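Local coordinates for protein peroxisomal acyl-coenzyme A oxidase 1 (Arabidopsis thaliana, PDB 1W07) that oxidises long- and medium-chain acyl-CoAs to 2-trans-enoyl-CoAs with FAD, passing the electrons to oxygen to give hydrogen peroxide in peroxisomal beta-oxidation, at residues T65-I76 with L89-V99; L192-H202 with S259-Y267. The protein carries 1 engineered substitution. One frame throughout, in Å; residues are numbered along the deposited sequence.

Interaction 1: T65-I76 with L89-V99; sequences TLRKCAHAFKRI and LRHFIDQPAYV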
loop_
_atom_site.group_PDB
_atom_site.type_symbol
_atom_site.label_atom_id
_atom_site.label_comp_id
_atom_site.label_asym_id
_atom_site.label_seq_id
_atom_site.Cartn_x
_atom_site.Cartn_y
_atom_site.Cartn_z
ATOM N N THR B 65 10.130 17.258 -17.698
ATOM C CA THR B 65 9.960 15.972 -18.376
ATOM C C THR B 65 10.150 16.155 -19.881
ATOM O O THR B 65 10.793 15.324 -20.550
ATOM C CB THR B 65 8.554 15.383 -18.105
ATOM O OG1 THR B 65 8.428 15.098 -16.705
ATOM C CG2 THR B 65 8.333 14.112 -18.916
ATOM N N LEU B 66 9.584 17.230 -20.422
ATOM C CA LEU B 66 9.718 17.490 -21.854
ATOM C C LEU B 66 11.191 17.722 -22.146
ATOM O O LEU B 66 11.701 17.246 -23.158
ATOM C CB LEU B 66 8.898 18.711 -22.265
ATOM C CG LEU B 66 7.386 18.578 -22.038
ATOM C CD1 LEU B 66 6.673 19.804 -22.632
ATOM C CD2 LEU B 66 6.870 17.254 -22.649
ATOM N N ARG B 67 11.874 18.437 -21.253
ATOM C CA ARG B 67 13.299 18.701 -21.419
ATOM C C ARG B 67 14.099 17.403 -21.439
ATOM O O ARG B 67 14.941 17.200 -22.317
ATOM C CB ARG B 67 13.828 19.578 -20.286
ATOM C CG ARG B 67 15.281 20.001 -20.499
ATOM C CD ARG B 67 15.847 20.688 -19.269
ATOM N NE ARG B 67 17.175 21.224 -19.536
ATOM C CZ ARG B 67 18.115 21.383 -18.608
ATOM N NH1 ARG B 67 17.878 21.045 -17.343
ATOM N NH2 ARG B 67 19.299 21.879 -18.947
ATOM N N LYS B 68 13.852 16.534 -20.461
ATOM C CA LYS B 68 14.574 15.259 -20.381
ATOM C C LYS B 68 14.346 14.412 -21.625
ATOM O O LYS B 68 15.264 13.753 -22.099
ATOM C CB LYS B 68 14.149 14.450 -19.148
ATOM C CG LYS B 68 14.599 15.041 -17.816
ATOM C CD LYS B 68 14.167 14.162 -16.636
ATOM C CE LYS B 68 14.746 14.702 -15.329
ATOM N NZ LYS B 68 14.323 13.943 -14.117
ATOM N N CYS B 69 13.127 14.416 -22.154
ATOM C CA CYS B 69 12.858 13.616 -23.337
ATOM C C CYS B 69 13.595 14.176 -24.556
ATOM O O CYS B 69 14.124 13.422 -25.370
ATOM C CB CYS B 69 11.353 13.552 -23.611
ATOM S SG CYS B 69 10.407 12.577 -22.414
ATOM N N ALA B 70 13.630 15.499 -24.671
ATOM C CA ALA B 70 14.297 16.154 -25.790
ATOM C C ALA B 70 15.799 15.902 -25.703
ATOM O O ALA B 70 16.466 15.652 -26.712
ATOM C CB ALA B 70 14.010 17.650 -25.765
ATOM N N HIS B 71 16.327 15.965 -24.489
ATOM C CA HIS B 71 17.740 15.736 -24.283
ATOM C C HIS B 71 18.069 14.294 -24.655
ATOM O O HIS B 71 19.135 14.011 -25.198
ATOM C CB HIS B 71 18.103 16.023 -22.825
ATOM C CG HIS B 71 19.568 15.939 -22.541
ATOM N ND1 HIS B 71 20.481 16.844 -23.039
ATOM C CD2 HIS B 71 20.284 15.039 -21.828
ATOM C CE1 HIS B 71 21.695 16.508 -22.641
ATOM N NE2 HIS B 71 21.605 15.413 -21.906
ATOM N N ALA B 72 17.135 13.388 -24.371
ATOM C CA ALA B 72 17.299 11.965 -24.683
ATOM C C ALA B 72 17.428 11.781 -26.186
ATOM O O ALA B 72 18.308 11.061 -26.653
ATOM C CB ALA B 72 16.101 11.173 -24.178
ATOM N N PHE B 73 16.536 12.420 -26.938
ATOM C CA PHE B 73 16.567 12.340 -28.395
ATOM C C PHE B 73 17.938 12.801 -28.877
ATOM O O PHE B 73 18.555 12.152 -29.719
ATOM C CB PHE B 73 15.488 13.243 -29.007
ATOM C CG PHE B 73 14.086 12.879 -28.610
ATOM C CD1 PHE B 73 13.098 13.860 -28.526
ATOM C CD2 PHE B 73 13.745 11.561 -28.324
ATOM C CE1 PHE B 73 11.791 13.532 -28.161
ATOM C CE2 PHE B 73 12.437 11.224 -27.958
ATOM C CZ PHE B 73 11.464 12.208 -27.877
ATOM N N LYS B 74 18.405 13.925 -28.335
ATOM C CA LYS B 74 19.704 14.483 -28.691
ATOM C C LYS B 74 20.843 13.515 -28.414
ATOM O O LYS B 74 21.703 13.293 -29.270
ATOM C CB LYS B 74 19.952 15.778 -27.918
ATOM C CG LYS B 74 19.126 16.952 -28.404
ATOM C CD LYS B 74 19.811 17.681 -29.552
ATOM C CE LYS B 74 21.057 18.422 -29.069
ATOM N NZ LYS B 74 21.715 19.222 -30.144
ATOM N N ARG B 75 20.849 12.938 -27.216
ATOM C CA ARG B 75 21.902 12.004 -26.833
ATOM C C ARG B 75 21.924 10.764 -27.705
ATOM O O ARG B 75 22.992 10.271 -28.055
ATOM C CB ARG B 75 21.753 11.602 -25.359
ATOM C CG ARG B 75 21.798 12.778 -24.398
ATOM C CD ARG B 75 23.074 13.587 -24.572
ATOM N NE ARG B 75 24.242 12.846 -24.108
ATOM C CZ ARG B 75 25.464 12.988 -24.612
ATOM N NH1 ARG B 75 25.687 13.850 -25.599
ATOM N NH2 ARG B 75 26.463 12.260 -24.134
ATOM N N ILE B 76 20.750 10.254 -28.056
ATOM C CA ILE B 76 20.688 9.063 -28.894
ATOM C C ILE B 76 21.321 9.326 -30.260
ATOM O O ILE B 76 21.973 8.450 -30.837
ATOM C CB ILE B 76 19.238 8.595 -29.095
ATOM C CG1 ILE B 76 18.638 8.168 -27.746
ATOM C CG2 ILE B 76 19.198 7.442 -30.082
ATOM C CD1 ILE B 76 17.155 7.839 -27.811
ATOM N N LEU B 89 18.361 3.602 -22.141
ATOM C CA LEU B 89 18.520 5.002 -21.782
ATOM C C LEU B 89 17.234 5.501 -21.124
ATOM O O LEU B 89 17.253 6.062 -20.023
ATOM C CB LEU B 89 18.799 5.835 -23.030
ATOM C CG LEU B 89 19.096 7.315 -22.799
ATOM C CD1 LEU B 89 20.516 7.491 -22.295
ATOM C CD2 LEU B 89 18.922 8.048 -24.099
ATOM N N ARG B 90 16.112 5.298 -21.805
ATOM C CA ARG B 90 14.828 5.731 -21.270
ATOM C C ARG B 90 14.543 5.015 -19.953
ATOM O O ARG B 90 13.977 5.601 -19.027
ATOM C CB ARG B 90 13.703 5.442 -22.264
ATOM C CG ARG B 90 13.728 6.304 -23.524
ATOM C CD ARG B 90 12.430 6.145 -24.299
ATOM N NE ARG B 90 12.298 4.813 -24.880
ATOM C CZ ARG B 90 12.864 4.441 -26.024
ATOM N NH1 ARG B 90 13.597 5.303 -26.719
ATOM N NH2 ARG B 90 12.706 3.202 -26.467
ATOM N N HIS B 91 14.935 3.748 -19.875
ATOM C CA HIS B 91 14.735 2.950 -18.677
ATOM C C HIS B 91 15.414 3.591 -17.473
ATOM O O HIS B 91 14.797 3.740 -16.408
ATOM C CB HIS B 91 15.283 1.540 -18.897
ATOM C CG HIS B 91 15.333 0.703 -17.657
ATOM N ND1 HIS B 91 14.204 0.207 -17.044
ATOM C CD2 HIS B 91 16.382 0.290 -16.905
ATOM C CE1 HIS B 91 14.552 -0.481 -15.970
ATOM N NE2 HIS B 91 15.870 -0.444 -15.860
ATOM N N PHE B 92 16.681 3.975 -17.619
ATOM C CA PHE B 92 17.366 4.581 -16.487
ATOM C C PHE B 92 17.004 6.044 -16.204
ATOM O O PHE B 92 17.161 6.506 -15.081
ATOM C CB PHE B 92 18.876 4.375 -16.620
ATOM C CG PHE B 92 19.292 2.935 -16.468
ATOM C CD1 PHE B 92 19.715 2.195 -17.568
ATOM C CD2 PHE B 92 19.228 2.311 -15.225
ATOM C CE1 PHE B 92 20.069 0.854 -17.437
ATOM C CE2 PHE B 92 19.579 0.968 -15.082
ATOM C CZ PHE B 92 19.998 0.239 -16.186
ATOM N N ILE B 93 16.500 6.760 -17.202
ATOM C CA ILE B 93 16.064 8.143 -16.990
ATOM C C ILE B 93 14.950 8.053 -15.925
ATOM O O ILE B 93 14.730 8.987 -15.144
ATOM C CB ILE B 93 15.537 8.769 -18.310
ATOM C CG1 ILE B 93 16.719 9.041 -19.248
ATOM C CG2 ILE B 93 14.756 10.049 -18.027
ATOM C CD1 ILE B 93 16.309 9.583 -20.620
ATOM N N ASP B 94 14.254 6.914 -15.925
ATOM C CA ASP B 94 13.235 6.601 -14.932
ATOM C C ASP B 94 12.168 7.670 -14.705
ATOM O O ASP B 94 11.894 8.061 -13.570
ATOM C CB ASP B 94 13.966 6.296 -13.626
ATOM C CG ASP B 94 13.076 5.650 -12.590
ATOM O OD1 ASP B 94 13.269 5.940 -11.395
ATOM O OD2 ASP B 94 12.206 4.841 -12.967
ATOM N N GLN B 95 11.561 8.160 -15.781
ATOM C CA GLN B 95 10.547 9.185 -15.614
ATOM C C GLN B 95 9.392 9.018 -16.585
ATOM O O GLN B 95 9.529 9.252 -17.779
ATOM C CB GLN B 95 11.184 10.573 -15.758
ATOM C CG GLN B 95 10.237 11.726 -15.406
ATOM C CD GLN B 95 10.961 12.918 -14.805
ATOM O OE1 GLN B 95 11.822 12.760 -13.936
ATOM N NE2 GLN B 95 10.599 14.117 -15.242
ATOM N N PRO B 96 8.227 8.590 -16.075
ATOM C CA PRO B 96 7.031 8.383 -16.896
ATOM C C PRO B 96 6.814 9.588 -17.814
ATOM O O PRO B 96 6.754 10.729 -17.344
ATOM C CB PRO B 96 5.929 8.237 -15.852
ATOM C CG PRO B 96 6.658 7.523 -14.729
ATOM C CD PRO B 96 7.952 8.290 -14.652
ATOM N N ALA B 97 6.686 9.331 -19.112
ATOM C CA ALA B 97 6.530 10.409 -20.081
ATOM C C ALA B 97 5.848 9.904 -21.344
ATOM O O ALA B 97 5.806 8.701 -21.607
ATOM C CB ALA B 97 7.906 10.992 -20.425
ATOM N N TYR B 98 5.326 10.836 -22.131
ATOM C CA TYR B 98 4.615 10.518 -23.358
ATOM C C TYR B 98 5.388 9.573 -24.256
ATOM O O TYR B 98 4.800 8.761 -24.970
ATOM C CB TYR B 98 4.297 11.805 -24.121
ATOM C CG TYR B 98 5.514 12.471 -24.707
ATOM C CD1 TYR B 98 5.939 12.170 -26.001
ATOM C CD2 TYR B 98 6.233 13.412 -23.981
ATOM C CE1 TYR B 98 7.045 12.796 -26.559
ATOM C CE2 TYR B 98 7.345 14.043 -24.523
ATOM C CZ TYR B 98 7.745 13.740 -25.806
ATOM O OH TYR B 98 8.833 14.386 -26.347
ATOM N N VAL B 99 6.708 9.691 -24.218
ATOM C CA VAL B 99 7.574 8.856 -25.030
ATOM C C VAL B 99 7.311 7.366 -24.793
ATOM O O VAL B 99 7.425 6.557 -25.717
ATOM C CB VAL B 99 9.069 9.154 -24.734
ATOM C CG1 VAL B 99 9.955 8.153 -25.440
ATOM C CG2 VAL B 99 9.420 10.561 -25.201
HETATM O O HOH W 1 10.141 16.526 -25.367
HETATM O O HOH W 2 15.725 11.532 -14.781
HETATM O O HOH W 3 12.150 16.165 -13.415
#
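Lys68 NZ reaches Gln95 OE1 at 2.8 Å, and the same ammonium group is gripped by the backbone carbonyl of Glu49 and by water 2, which passes the link on to Ile93 O. The extended lysine chain runs across the glutamine and brings NZ to OE1 from above the carbonyl plane, 41° out of it. At the other end of the amide, Gln95 NE2 donates to Thr65 OG1 (2.8 Å), which lies nearly in the amide plane and also bonds Leu61 O; OE1 also accepts from Arg53. Held at both ends, the amide has its flip settled. A leucine in place of Gln95 would probably cost Lys68 and Thr65 their shared amide partner, and Arg53 an acceptor, in a buried spot. Next to this polar patch the contact is apolar. Ala97 CB sits tightly against Thr65 CG2 (3.5 Å), and Cys69 SG packs on Ala97 CB and Val99 CG2, lying obliquely 4.8 Å from the centroid of the Tyr98 ring. Tyr98 OH comes to the edge of the Phe73 ring, 3.6 Å from CE1, and water 1 joins that hydroxyl to Leu66 O. Farther along, Leu89 CD2 touches Ile76 CG1 at 3.7 Å. Helices 58-78 and 83-93, their short segments 150° apart, thus form a near-antiparallel pair, with the loop leading on to helix 98-113 also folded against helix 58-78, within the helical N-terminal domain of the acyl-CoA oxidase fold.

Interaction 2: L192-H202 with S259-Y267; sequences LITNGKDYGIH and SKVTREGEY
Tyr199 and Tyr267 make an offset stack, centroids 4.3 Å apart and planes 22° from parallel, the two side chains running antiparallel alongside each other. Each ring also takes the other's CB over its face in a CH-pi contact, and CD2 of Tyr199 comes to 3.3 Å from CD2 of Tyr267. With CG anti to the backbone N (chi1 -177°), Tyr267 reaches across the 192-202 hairpin. Lys197 CG lies over the opposite face of Tyr199, so that ring is sandwiched.

Apolar contact is centred on Leu192, whose CD1 meets the edge of Tyr267 at CE1 (3.5 Å), lies over the centre of the His202 ring and touches Val261 CG2.

Hydrogen bonds flank this cluster at both ends. His202 NE2 and Tyr267 OH are bonded at 3.0 Å; the hydroxyl sits at the edge of the imidazole, near its plane, while the two ring planes stand 80° apart, and Ser259 OG bonds the same Tyr267 OH at 2.8 Å. The turn of the imidazole is fixed from its other nitrogen, since His202 ND1 donates to Gly200 O. Near the hairpin turn Thr194 OG1 donates to Gly265 O (2.7 Å), while Asn195 ND2 meets Glu266 OE2 from above the carboxylate plane at 3.2 Å.

The type I' turn from Thr194 to Lys197 joins strands 185-194 and 197-207, and the type I turn from Thr262 to Gly265 lies between the small paired strands 259-261 and 267-269. Leu155 of strand 152-156 packs against both Thr194 and Val261, so this second hairpin lies against the end of the larger sheet of the middle domain.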
loop_
_atom_site.group_PDB
_atom_site.type_symbol
_atom_site.label_atom_id
_atom_site.label_comp_id
_atom_site.label_asym_id
_atom_site.label_seq_id
_atom_site.Cartn_x
_atom_site.Cartn_y
_atom_site.Cartn_z
ATOM N N LEU B 192 -17.055 0.481 -34.839
ATOM C CA LEU B 192 -17.074 0.686 -36.284
ATOM C C LEU B 192 -18.523 0.626 -36.782
ATOM O O LEU B 192 -19.188 -0.404 -36.679
ATOM C CB LEU B 192 -16.232 -0.390 -36.972
ATOM C CG LEU B 192 -15.702 -0.106 -38.379
ATOM C CD1 LEU B 192 -14.913 -1.308 -38.862
ATOM C CD2 LEU B 192 -16.843 0.188 -39.332
ATOM N N ILE B 193 -19.005 1.739 -37.318
ATOM C CA ILE B 193 -20.365 1.802 -37.824
ATOM C C ILE B 193 -20.373 2.065 -39.329
ATOM O O ILE B 193 -19.792 3.045 -39.805
ATOM C CB ILE B 193 -21.172 2.906 -37.112
ATOM C CG1 ILE B 193 -21.152 2.688 -35.595
ATOM C CG2 ILE B 193 -22.601 2.883 -37.588
ATOM C CD1 ILE B 193 -21.908 3.764 -34.816
ATOM N N THR B 194 -21.019 1.171 -40.071
ATOM C CA THR B 194 -21.127 1.292 -41.522
ATOM C C THR B 194 -22.307 0.451 -41.999
ATOM O O THR B 194 -22.584 -0.622 -41.452
ATOM C CB THR B 194 -19.837 0.817 -42.231
ATOM O OG1 THR B 194 -19.941 1.080 -43.634
ATOM C CG2 THR B 194 -19.620 -0.670 -42.021
ATOM N N ASN B 195 -23.006 0.943 -43.015
ATOM C CA ASN B 195 -24.171 0.238 -43.546
ATOM C C ASN B 195 -25.211 -0.001 -42.452
ATOM O O ASN B 195 -25.873 -1.037 -42.426
ATOM C CB ASN B 195 -23.745 -1.096 -44.170
ATOM C CG ASN B 195 -23.345 -0.955 -45.629
ATOM O OD1 ASN B 195 -22.691 0.014 -46.017
ATOM N ND2 ASN B 195 -23.727 -1.933 -46.442
ATOM N N GLY B 196 -25.344 0.967 -41.549
ATOM C CA GLY B 196 -26.311 0.856 -40.471
ATOM C C GLY B 196 -26.065 -0.296 -39.516
ATOM O O GLY B 196 -26.990 -0.782 -38.866
ATOM N N LYS B 197 -24.817 -0.734 -39.414
ATOM C CA LYS B 197 -24.500 -1.838 -38.524
ATOM C C LYS B 197 -23.266 -1.560 -37.678
ATOM O O LYS B 197 -22.323 -0.921 -38.139
ATOM C CB LYS B 197 -24.279 -3.118 -39.333
ATOM C CG LYS B 197 -23.993 -4.340 -38.473
ATOM C CD LYS B 197 -23.900 -5.614 -39.305
ATOM C CE LYS B 197 -23.793 -6.842 -38.411
ATOM N NZ LYS B 197 -24.984 -6.967 -37.525
ATOM N N ASP B 198 -23.288 -2.045 -36.439
ATOM C CA ASP B 198 -22.178 -1.898 -35.498
ATOM C C ASP B 198 -21.289 -3.138 -35.639
ATOM O O ASP B 198 -21.715 -4.246 -35.317
ATOM C CB ASP B 198 -22.719 -1.822 -34.064
ATOM C CG ASP B 198 -21.649 -1.461 -33.042
ATOM O OD1 ASP B 198 -20.509 -1.961 -33.157
ATOM O OD2 ASP B 198 -21.958 -0.683 -32.115
ATOM N N TYR B 199 -20.058 -2.959 -36.109
ATOM C CA TYR B 199 -19.147 -4.087 -36.291
ATOM C C TYR B 199 -18.106 -4.265 -35.187
ATOM O O TYR B 199 -17.128 -4.995 -35.357
ATOM C CB TYR B 199 -18.432 -3.976 -37.642
ATOM C CG TYR B 199 -19.322 -4.271 -38.826
ATOM C CD1 TYR B 199 -20.105 -3.273 -39.408
ATOM C CD2 TYR B 199 -19.402 -5.558 -39.351
ATOM C CE1 TYR B 199 -20.944 -3.555 -40.492
ATOM C CE2 TYR B 199 -20.235 -5.851 -40.427
ATOM C CZ TYR B 199 -21.001 -4.848 -40.992
ATOM O OH TYR B 199 -21.819 -5.136 -42.061
ATOM N N GLY B 200 -18.305 -3.599 -34.057
ATOM C CA GLY B 200 -17.360 -3.743 -32.967
ATOM C C GLY B 200 -16.250 -2.709 -32.899
ATOM O O GLY B 200 -16.162 -1.795 -33.722
ATOM N N ILE B 201 -15.384 -2.882 -31.909
ATOM C CA ILE B 201 -14.275 -1.974 -31.663
ATOM C C ILE B 201 -13.129 -2.122 -32.657
ATOM O O ILE B 201 -12.615 -3.217 -32.867
ATOM C CB ILE B 201 -13.703 -2.187 -30.238
ATOM C CG1 ILE B 201 -14.841 -2.172 -29.209
ATOM C CG2 ILE B 201 -12.653 -1.129 -29.938
ATOM C CD1 ILE B 201 -15.614 -0.889 -29.154
ATOM N N HIS B 202 -12.733 -1.004 -33.255
ATOM C CA HIS B 202 -11.636 -0.963 -34.213
ATOM C C HIS B 202 -10.735 0.229 -33.917
ATOM O O HIS B 202 -11.126 1.148 -33.197
ATOM C CB HIS B 202 -12.169 -0.847 -35.644
ATOM C CG HIS B 202 -12.736 -2.120 -36.188
ATOM N ND1 HIS B 202 -13.970 -2.607 -35.816
ATOM C CD2 HIS B 202 -12.210 -3.036 -37.038
ATOM C CE1 HIS B 202 -14.181 -3.768 -36.412
ATOM N NE2 HIS B 202 -13.127 -4.052 -37.158
ATOM N N SER B 259 -9.288 -6.023 -41.004
ATOM C CA SER B 259 -10.644 -5.622 -41.367
ATOM C C SER B 259 -10.606 -4.432 -42.314
ATOM O O SER B 259 -9.973 -3.418 -42.024
ATOM C CB SER B 259 -11.442 -5.234 -40.114
ATOM O OG SER B 259 -11.473 -6.277 -39.154
ATOM N N LYS B 260 -11.292 -4.556 -43.445
ATOM C CA LYS B 260 -11.338 -3.482 -44.431
ATOM C C LYS B 260 -12.742 -2.898 -44.557
ATOM O O LYS B 260 -13.727 -3.513 -44.153
ATOM C CB LYS B 260 -10.897 -3.991 -45.809
ATOM C CG LYS B 260 -9.399 -4.229 -45.989
ATOM C CD LYS B 260 -8.933 -5.519 -45.336
ATOM C CE LYS B 260 -7.642 -6.030 -45.977
ATOM N NZ LYS B 260 -6.535 -5.031 -45.970
ATOM N N VAL B 261 -12.808 -1.698 -45.119
ATOM C CA VAL B 261 -14.061 -0.998 -45.349
ATOM C C VAL B 261 -13.938 -0.332 -46.710
ATOM O O VAL B 261 -13.349 0.748 -46.830
ATOM C CB VAL B 261 -14.320 0.086 -44.287
ATOM C CG1 VAL B 261 -15.555 0.891 -44.661
ATOM C CG2 VAL B 261 -14.494 -0.557 -42.917
ATOM N N THR B 262 -14.482 -0.988 -47.732
ATOM C CA THR B 262 -14.435 -0.494 -49.109
ATOM C C THR B 262 -14.980 0.917 -49.245
ATOM O O THR B 262 -15.588 1.456 -48.321
ATOM C CB THR B 262 -15.260 -1.389 -50.043
ATOM O OG1 THR B 262 -16.655 -1.142 -49.820
ATOM C CG2 THR B 262 -14.960 -2.858 -49.774
ATOM N N ARG B 263 -14.767 1.502 -50.419
ATOM C CA ARG B 263 -15.247 2.846 -50.716
ATOM C C ARG B 263 -16.768 2.928 -50.660
ATOM O O ARG B 263 -17.327 4.008 -50.483
ATOM C CB ARG B 263 -14.752 3.284 -52.103
ATOM C CG ARG B 263 -13.491 4.128 -52.081
ATOM C CD ARG B 263 -13.786 5.562 -52.521
ATOM N NE ARG B 263 -14.994 6.101 -51.893
ATOM C CZ ARG B 263 -15.484 7.315 -52.137
ATOM N NH1 ARG B 263 -14.868 8.127 -52.989
ATOM N NH2 ARG B 263 -16.598 7.717 -51.540
ATOM N N GLU B 264 -17.437 1.787 -50.821
ATOM C CA GLU B 264 -18.899 1.755 -50.770
ATOM C C GLU B 264 -19.424 1.431 -49.373
ATOM O O GLU B 264 -20.615 1.174 -49.196
ATOM C CB GLU B 264 -19.464 0.735 -51.758
ATOM C CG GLU B 264 -19.286 1.125 -53.207
ATOM C CD GLU B 264 -20.138 0.288 -54.123
ATOM O OE1 GLU B 264 -20.057 -0.958 -54.035
ATOM O OE2 GLU B 264 -20.886 0.876 -54.936
ATOM N N GLY B 265 -18.535 1.433 -48.385
ATOM C CA GLY B 265 -18.953 1.155 -47.020
ATOM C C GLY B 265 -19.179 -0.306 -46.677
ATOM O O GLY B 265 -19.900 -0.618 -45.729
ATOM N N GLU B 266 -18.565 -1.204 -47.437
ATOM C CA GLU B 266 -18.708 -2.627 -47.189
ATOM C C GLU B 266 -17.646 -3.107 -46.209
ATOM O O GLU B 266 -16.455 -2.849 -46.396
ATOM C CB GLU B 266 -18.580 -3.415 -48.494
ATOM C CG GLU B 266 -19.737 -3.219 -49.457
ATOM C CD GLU B 266 -21.055 -3.688 -48.878
ATOM O OE1 GLU B 266 -21.098 -4.816 -48.342
ATOM O OE2 GLU B 266 -22.048 -2.933 -48.961
ATOM N N TYR B 267 -18.077 -3.796 -45.158
ATOM C CA TYR B 267 -17.158 -4.327 -44.164
ATOM C C TYR B 267 -16.688 -5.676 -44.671
ATOM O O TYR B 267 -17.482 -6.611 -44.774
ATOM C CB TYR B 267 -17.860 -4.516 -42.815
ATOM C CG TYR B 267 -16.931 -4.993 -41.715
ATOM C CD1 TYR B 267 -16.080 -4.103 -41.065
ATOM C CD2 TYR B 267 -16.879 -6.340 -41.349
ATOM C CE1 TYR B 267 -15.197 -4.538 -40.074
ATOM C CE2 TYR B 267 -15.995 -6.787 -40.361
ATOM C CZ TYR B 267 -15.158 -5.874 -39.728
ATOM O OH TYR B 267 -14.289 -6.287 -38.742
#

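Overall arrangement
The two contacts illustrate how one chain fastens different architectures. Interaction 1 is a buried contact of helix with helix and connecting loop in the N-terminal domain, its apolar side chains packed around Cys69 and Ala72 and its polar groups paired with one another, with backbone carbonyls and with waters; the second subunit also packs on it, at Phe73 and Tyr98. Interaction 2 lies farther from the centre of the chain and is partly exposed, joining two beta hairpins mainly through side chains, with aromatic stacking in the middle and polar bonds at both ends of the aromatic cluster. They share no helix or strand. Their centres are 39 Å apart, nearest atoms about 19 Å.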